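Local coordinates for microcin B17-processing protein McbD (Escherichia coli str. K-12 substr. MG1655, PDB 6GRH) that is needed to process the inactive microcin B17 precursor peptide into the active antibiotic and belongs to the YcaO cyclodehydratase family, at residues E[79-92]-E[118-130]. The protein carries 1 engineered substitution. Residues are numbered along the deposited sequence; the frame is centred on the assembly and turned at random. Where two conformers were deposited one is given.
Sequences MMPPSAAKAFTEAF and SLEQQEIPAVIIA
P125 meets both F88 and F92, side chains one turn apart on helix 82-92. Its CD lies over one face of the F88 ring, 4.1 Å from CE1, while its CG meets the F92 ring in plane, at the edge, 3.9 Å from CZ. I128 closes the same group: its CD1 comes to 3.5 Å from CE1 of F88 and also touches CZ of F92. I124 adds its CG2 branch beside CZ of F88.

Just before helix 82-92, M79, the last residue of helix 76-79, and M80 continue the apolar layer. With CG anti to the backbone N (chi1 -173°), M79 runs across E123 at about a right angle and lays its SD 3.8 Å from CD of P125. A bend at chi3 (79°) brings CE of M80 near the E123 carbonyl oxygen. The Q122 amide packs on M80, NE2 3.2 Å from CB, and donates to E123 O from above the carbonyl plane at 3.0 Å, a bent bond inside the strand segment. One backbone bond, E123 N to M79 O (3.0 Å, 161° at the hydrogen), ties the segments together. At the outer edge, CG of P81, the N-cap residue, rests against the carboxylate of E120.

K74 holds the E123 carboxylate in a salt bridge. In the YcaO domain this is plain packing of a helix and its lead-in turn on strand 121-125, which pairs antiparallel with 108-115, whose F108 ring lies nearly parallel to F92. The 82-92 part of helix 82-95 runs almost parallel to strand 121-125, axes 10.7 Å apart at their closest.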
ATOM      1  N   MET E  79      46.936  15.348  40.827  1.00 48.18           N
ATOM      2  CA  MET E  79      46.079  14.957  39.713  1.00 46.95           C
ATOM      3  C   MET E  79      46.855  14.640  38.430  1.00 45.89           C
ATOM      4  O   MET E  79      46.359  13.902  37.579  1.00 45.68           O
ATOM      5  CB  MET E  79      45.122  16.140  39.495  1.00 46.48           C
ATOM      6  CG  MET E  79      43.999  16.023  38.532  1.00 46.45           C
ATOM      7  SD  MET E  79      43.294  17.643  38.152  1.00 45.58           S
ATOM      8  CE  MET E  79      42.723  18.156  39.764  1.00 46.37           C
ATOM      9  N   MET E  80      48.038  15.224  38.284  1.00 46.07           N
ATOM     10  CA  MET E  80      48.815  15.145  37.056  1.00 45.73           C
ATOM     11  C   MET E  80      50.290  15.334  37.368  1.00 47.07           C
ATOM     12  O   MET E  80      50.627  15.665  38.507  1.00 48.40           O
ATOM     13  CB  MET E  80      48.336  16.225  36.070  1.00 44.76           C
ATOM     14  CG  MET E  80      48.554  17.671  36.505  1.00 45.14           C
ATOM     15  SD  MET E  80      47.686  18.869  35.455  1.00 43.55           S
ATOM     16  CE  MET E  80      46.006  18.769  36.084  1.00 43.35           C
ATOM     17  N   PRO E  81      51.180  15.121  36.372  1.00 47.54           N
ATOM     18  CA  PRO E  81      52.599  15.458  36.552  1.00 48.95           C
ATOM     19  C   PRO E  81      52.870  16.940  36.852  1.00 49.14           C
ATOM     20  O   PRO E  81      52.062  17.800  36.510  1.00 47.31           O
ATOM     21  CB  PRO E  81      53.228  15.057  35.209  1.00 48.72           C
ATOM     22  CG  PRO E  81      52.372  13.942  34.728  1.00 47.91           C
ATOM     23  CD  PRO E  81      50.976  14.314  35.151  1.00 47.17           C
ATOM     24  N   PRO E  82      54.029  17.241  37.456  1.00 50.71           N
ATOM     25  CA  PRO E  82      54.278  18.585  37.981  1.00 51.58           C
ATOM     26  C   PRO E  82      54.304  19.734  36.961  1.00 51.18           C
ATOM     27  O   PRO E  82      53.828  20.827  37.283  1.00 50.98           O
ATOM     28  CB  PRO E  82      55.641  18.454  38.684  1.00 53.27           C
ATOM     29  CG  PRO E  82      56.261  17.230  38.104  1.00 53.38           C
ATOM     30  CD  PRO E  82      55.129  16.314  37.768  1.00 51.89           C
ATOM     31  N   SER E  83      54.856  19.517  35.768  1.00 50.82           N
ATOM     32  CA  SER E  83      54.912  20.602  34.778  1.00 50.99           C
ATOM     33  C   SER E  83      53.536  20.874  34.128  1.00 48.79           C
ATOM     34  O   SER E  83      53.277  21.986  33.695  1.00 49.35           O
ATOM     35  CB  SER E  83      56.003  20.355  33.720  1.00 51.98           C
ATOM     36  OG  SER E  83      55.611  19.342  32.810  1.00 52.10           O
ATOM     37  N   ALA E  84      52.651  19.882  34.075  1.00 47.22           N
ATOM     38  CA  ALA E  84      51.262  20.129  33.663  1.00 45.47           C
ATOM     39  C   ALA E  84      50.509  20.922  34.744  1.00 45.50           C
ATOM     40  O   ALA E  84      49.803  21.889  34.447  1.00 44.14           O
ATOM     41  CB  ALA E  84      50.563  18.818  33.386  1.00 44.24           C
ATOM     42  N   ALA E  85      50.673  20.504  35.998  1.00 45.76           N
ATOM     43  CA  ALA E  85      50.048  21.191  37.125  1.00 46.34           C
ATOM     44  C   ALA E  85      50.481  22.675  37.196  1.00 46.90           C
ATOM     45  O   ALA E  85      49.661  23.544  37.488  1.00 46.87           O
ATOM     46  CB  ALA E  85      50.362  20.461  38.428  1.00 47.12           C
ATOM     47  N   LYS E  86      51.750  22.954  36.889  1.00 47.87           N
ATOM     48  CA  LYS E  86      52.271  24.333  36.876  1.00 48.84           C
ATOM     49  C   LYS E  86      51.611  25.192  35.780  1.00 47.95           C
ATOM     50  O   LYS E  86      51.242  26.347  36.028  1.00 48.53           O
ATOM     51  CB  LYS E  86      53.801  24.332  36.713  1.00 49.90           C
ATOM     52  CG  LYS E  86      54.476  25.687  36.895  1.00 51.38           C
ATOM     53  N   ALA E  87      51.468  24.635  34.578  1.00 46.04           N
ATOM     54  CA  ALA E  87      50.792  25.333  33.487  1.00 45.10           C
ATOM     55  C   ALA E  87      49.307  25.626  33.789  1.00 44.10           C
ATOM     56  O   ALA E  87      48.801  26.692  33.434  1.00 43.63           O
ATOM     57  CB  ALA E  87      50.909  24.530  32.199  1.00 44.58           C
ATOM     58  N   PHE E  88      48.611  24.682  34.418  1.00 43.45           N
ATOM     59  CA  PHE E  88      47.229  24.938  34.848  1.00 43.12           C
ATOM     60  C   PHE E  88      47.185  26.060  35.872  1.00 44.46           C
ATOM     61  O   PHE E  88      46.360  26.974  35.742  1.00 44.25           O
ATOM     62  CB  PHE E  88      46.529  23.679  35.384  1.00 42.31           C
ATOM     63  CG  PHE E  88      45.928  22.816  34.302  1.00 41.13           C
ATOM     64  CD1 PHE E  88      44.711  23.163  33.717  1.00 40.45           C
ATOM     65  CD2 PHE E  88      46.575  21.669  33.862  1.00 40.88           C
ATOM     66  CE1 PHE E  88      44.147  22.381  32.700  1.00 39.39           C
ATOM     67  CE2 PHE E  88      46.012  20.874  32.851  1.00 40.31           C
ATOM     68  CZ  PHE E  88      44.797  21.231  32.278  1.00 39.15           C
ATOM     69  N   THR E  89      48.082  25.999  36.862  1.00 45.50           N
ATOM     70  CA  THR E  89      48.181  27.040  37.896  1.00 47.02           C
ATOM     71  C   THR E  89      48.354  28.420  37.275  1.00 47.60           C
ATOM     72  O   THR E  89      47.699  29.356  37.688  1.00 48.28           O
ATOM     73  CB  THR E  89      49.358  26.790  38.859  1.00 48.20           C
ATOM     74  OG1 THR E  89      49.259  25.467  39.404  1.00 47.95           O
ATOM     75  CG2 THR E  89      49.358  27.807  39.990  1.00 49.85           C
ATOM     76  N   GLU E  90      49.235  28.528  36.279  1.00 47.73           N
ATOM     77  CA  GLU E  90      49.466  29.801  35.587  1.00 48.55           C
ATOM     78  C   GLU E  90      48.261  30.228  34.737  1.00 47.06           C
ATOM     79  O   GLU E  90      47.999  31.426  34.615  1.00 47.48           O
ATOM     80  CB  GLU E  90      50.764  29.752  34.756  1.00 49.77           C
ATOM     81  CG  GLU E  90      52.051  29.631  35.599  1.00 52.00           C
ATOM     82  CD  GLU E  90      52.108  30.589  36.782  1.00 54.13           C
ATOM     83  OE1 GLU E  90      52.243  31.808  36.557  1.00 56.01           O
ATOM     84  OE2 GLU E  90      52.014  30.147  37.955  1.00 55.69           O
ATOM     85  N   ALA E  91      47.514  29.268  34.183  1.00 44.68           N
ATOM     86  CA  ALA E  91      46.243  29.582  33.523  1.00 43.47           C
ATOM     87  C   ALA E  91      45.213  30.101  34.530  1.00 43.18           C
ATOM     88  O   ALA E  91      44.672  31.187  34.351  1.00 42.91           O
ATOM     89  CB  ALA E  91      45.690  28.373  32.769  1.00 41.85           C
ATOM     90  N   PHE E  92      44.972  29.331  35.588  1.00 43.43           N
ATOM     91  CA  PHE E  92      43.987  29.708  36.617  1.00 44.52           C
ATOM     92  C   PHE E  92      44.340  31.022  37.325  1.00 45.70           C
ATOM     93  O   PHE E  92      43.451  31.818  37.626  1.00 45.65           O
ATOM     94  CB  PHE E  92      43.822  28.610  37.682  1.00 45.34           C
ATOM     95  CG  PHE E  92      43.063  27.388  37.223  1.00 44.55           C
ATOM     96  CD1 PHE E  92      41.862  27.491  36.541  1.00 44.45           C
ATOM     97  CD2 PHE E  92      43.541  26.116  37.527  1.00 44.84           C
ATOM     98  CE1 PHE E  92      41.172  26.350  36.133  1.00 43.34           C
ATOM     99  CE2 PHE E  92      42.857  24.979  37.132  1.00 43.61           C
ATOM    100  CZ  PHE E  92      41.667  25.098  36.436  1.00 43.08           C
ATOM    101  N   SER E 118      52.281  11.682  24.829  1.00 41.01           N
ATOM    102  CA  SER E 118      52.879  10.538  25.544  1.00 42.05           C
ATOM    103  C   SER E 118      51.877   9.420  25.873  1.00 42.22           C
ATOM    104  O   SER E 118      52.289   8.325  26.255  1.00 43.68           O
ATOM    105  CB  SER E 118      53.519  11.023  26.849  1.00 43.00           C
ATOM    106  OG  SER E 118      52.522  11.345  27.800  1.00 42.17           O
ATOM    107  N   LEU E 119      50.577   9.709  25.739  1.00 41.05           N
ATOM    108  CA  LEU E 119      49.492   8.846  26.218  1.00 41.26           C
ATOM    109  C   LEU E 119      49.512   8.580  27.731  1.00 42.07           C
ATOM    110  O   LEU E 119      48.808   7.685  28.199  1.00 41.73           O
ATOM    111  CB  LEU E 119      49.408   7.525  25.421  1.00 41.06           C
ATOM    112  CG  LEU E 119      49.405   7.691  23.897  1.00 41.05           C
ATOM    113  CD1 LEU E 119      49.213   6.332  23.239  1.00 41.13           C
ATOM    114  CD2 LEU E 119      48.332   8.681  23.450  1.00 40.34           C
ATOM    115  N   GLU E 120      50.251   9.392  28.485  1.00 42.92           N
ATOM    116  CA  GLU E 120      50.315   9.253  29.933  1.00 44.31           C
ATOM    117  C   GLU E 120      48.945   9.612  30.531  1.00 42.87           C
ATOM    118  O   GLU E 120      48.407  10.697  30.301  1.00 41.11           O
ATOM    119  CB  GLU E 120      51.422  10.142  30.531  1.00 46.29           C
ATOM    120  CG  GLU E 120      51.380  10.255  32.053  1.00 48.20           C
ATOM    121  CD  GLU E 120      52.601  10.926  32.668  1.00 50.26           C
ATOM    122  OE1 GLU E 120      53.373  11.607  31.961  1.00 52.25           O
ATOM    123  OE2 GLU E 120      52.785  10.776  33.889  1.00 51.84           O
ATOM    124  N   GLN E 121      48.400   8.676  31.293  1.00 42.70           N
ATOM    125  CA  GLN E 121      47.106   8.851  31.914  1.00 42.59           C
ATOM    126  C   GLN E 121      47.202   9.793  33.097  1.00 42.78           C
ATOM    127  O   GLN E 121      48.169   9.766  33.844  1.00 42.44           O
ATOM    128  CB  GLN E 121      46.558   7.514  32.376  1.00 43.16           C
ATOM    129  CG  GLN E 121      46.315   6.548  31.229  1.00 43.30           C
ATOM    130  CD  GLN E 121      45.573   5.322  31.690  1.00 43.76           C
ATOM    131  OE1 GLN E 121      44.407   5.411  32.053  1.00 44.19           O
ATOM    132  NE2 GLN E 121      46.248   4.171  31.698  1.00 44.79           N
ATOM    133  N   GLN E 122      46.184  10.631  33.248  1.00 41.86           N
ATOM    134  CA  GLN E 122      46.110  11.563  34.368  1.00 42.13           C
ATOM    135  C   GLN E 122      44.663  12.037  34.553  1.00 40.92           C
ATOM    136  O   GLN E 122      43.733  11.438  34.012  1.00 39.88           O
ATOM    137  CB  GLN E 122      47.067  12.736  34.128  1.00 42.56           C
ATOM    138  CG  GLN E 122      46.737  13.574  32.921  1.00 42.11           C
ATOM    139  CD  GLN E 122      47.475  14.890  32.939  1.00 43.39           C
ATOM    140  OE1 GLN E 122      48.674  14.931  32.690  1.00 44.71           O
ATOM    141  NE2 GLN E 122      46.763  15.978  33.246  1.00 43.57           N
ATOM    142  N   GLU E 123      44.477  13.084  35.342  1.00 41.42           N
ATOM    143  CA  GLU E 123      43.222  13.782  35.413  1.00 41.27           C
ATOM    144  C   GLU E 123      43.424  15.268  35.166  1.00 39.92           C
ATOM    145  O   GLU E 123      44.530  15.799  35.301  1.00 40.57           O
ATOM    146  CB  GLU E 123      42.552  13.526  36.766  1.00 43.32           C
ATOM    147  CG  GLU E 123      42.032  12.111  36.914  1.00 44.89           C
ATOM    148  CD  GLU E 123      41.675  11.744  38.334  1.00 47.47           C
ATOM    149  OE1 GLU E 123      42.496  11.966  39.243  1.00 51.02           O
ATOM    150  OE2 GLU E 123      40.571  11.209  38.545  1.00 50.09           O
ATOM    151  N   ILE E 124      42.344  15.925  34.776  1.00 37.65           N
ATOM    152  CA  ILE E 124      42.327  17.362  34.625  1.00 37.76           C
ATOM    153  C   ILE E 124      41.100  17.896  35.365  1.00 37.30           C
ATOM    154  O   ILE E 124      40.215  17.106  35.742  1.00 35.83           O
ATOM    155  CB  ILE E 124      42.359  17.784  33.145  1.00 38.08           C
ATOM    156  CG1 ILE E 124      41.156  17.237  32.374  1.00 37.28           C
ATOM    157  CG2 ILE E 124      43.670  17.321  32.499  1.00 38.65           C
ATOM    158  CD1 ILE E 124      41.116  17.720  30.937  1.00 37.33           C
ATOM    159  N   PRO E 125      41.058  19.224  35.618  1.00 37.49           N
ATOM    160  CA  PRO E 125      39.909  19.768  36.336  1.00 37.16           C
ATOM    161  C   PRO E 125      38.618  19.649  35.566  1.00 36.22           C
ATOM    162  O   PRO E 125      38.545  20.059  34.408  1.00 35.71           O
ATOM    163  CB  PRO E 125      40.278  21.237  36.536  1.00 38.08           C
ATOM    164  CG  PRO E 125      41.756  21.216  36.602  1.00 38.75           C
ATOM    165  CD  PRO E 125      42.145  20.225  35.541  1.00 38.22           C
ATOM    166  N   ALA E 126      37.611  19.100  36.237  1.00 35.67           N
ATOM    167  CA  ALA E 126      36.289  18.922  35.667  1.00 34.90           C
ATOM    168  C   ALA E 126      35.619  20.250  35.312  1.00 34.84           C
ATOM    169  O   ALA E 126      34.827  20.306  34.343  1.00 34.43           O
ATOM    170  CB  ALA E 126      35.410  18.141  36.633  1.00 34.87           C
ATOM    171  N   VAL E 127      35.943  21.309  36.063  1.00 34.99           N
ATOM    172  CA  VAL E 127      35.349  22.630  35.837  1.00 34.84           C
ATOM    173  C   VAL E 127      35.575  23.176  34.406  1.00 34.31           C
ATOM    174  O   VAL E 127      34.780  23.971  33.898  1.00 33.25           O
ATOM    175  CB  VAL E 127      35.845  23.636  36.885  1.00 36.17           C
ATOM    176  CG1 VAL E 127      37.299  24.046  36.622  1.00 36.43           C
ATOM    177  CG2 VAL E 127      34.917  24.845  36.964  1.00 36.29           C
ATOM    178  N   ILE E 128      36.659  22.747  33.770  1.00 34.59           N
ATOM    179  CA  ILE E 128      36.945  23.147  32.392  1.00 35.86           C
ATOM    180  C   ILE E 128      36.026  22.445  31.359  1.00 34.85           C
ATOM    181  O   ILE E 128      35.734  23.010  30.310  1.00 35.65           O
ATOM    182  CB  ILE E 128      38.441  22.918  32.058  1.00 37.04           C
ATOM    183  CG1 ILE E 128      39.299  23.720  33.044  1.00 38.61           C
ATOM    184  CG2 ILE E 128      38.761  23.353  30.629  1.00 37.14           C
ATOM    185  CD1 ILE E 128      40.754  23.332  33.047  1.00 39.80           C
ATOM    186  N   ILE E 129      35.567  21.242  31.689  0.50 34.43           N
ATOM    187  CA  ILE E 129      34.895  20.352  30.748  0.50 33.51           C
ATOM    188  C   ILE E 129      33.372  20.356  30.837  0.50 33.19           C
ATOM    189  O   ILE E 129      32.693  20.355  29.814  0.50 32.53           O
ATOM    190  CB  ILE E 129      35.446  18.927  30.928  0.50 33.35           C
ATOM    191  CG1 ILE E 129      36.524  18.714  29.874  0.50 33.25           C
ATOM    192  CG2 ILE E 129      34.350  17.885  30.794  0.50 32.68           C
ATOM    193  CD1 ILE E 129      37.814  18.134  30.397  0.50 34.04           C
ATOM    194  N   ALA E 130      32.845  20.368  32.055  1.00 33.57           N
ATOM    195  CA  ALA E 130      31.403  20.314  32.279  1.00 33.93           C
ATOM    196  C   ALA E 130      30.759  21.695  32.023  1.00 34.64           C
ATOM    197  O   ALA E 130      31.221  22.682  32.564  1.00 35.02           O
ATOM    198  CB  ALA E 130      31.153  19.865  33.711  1.00 33.83           C
TER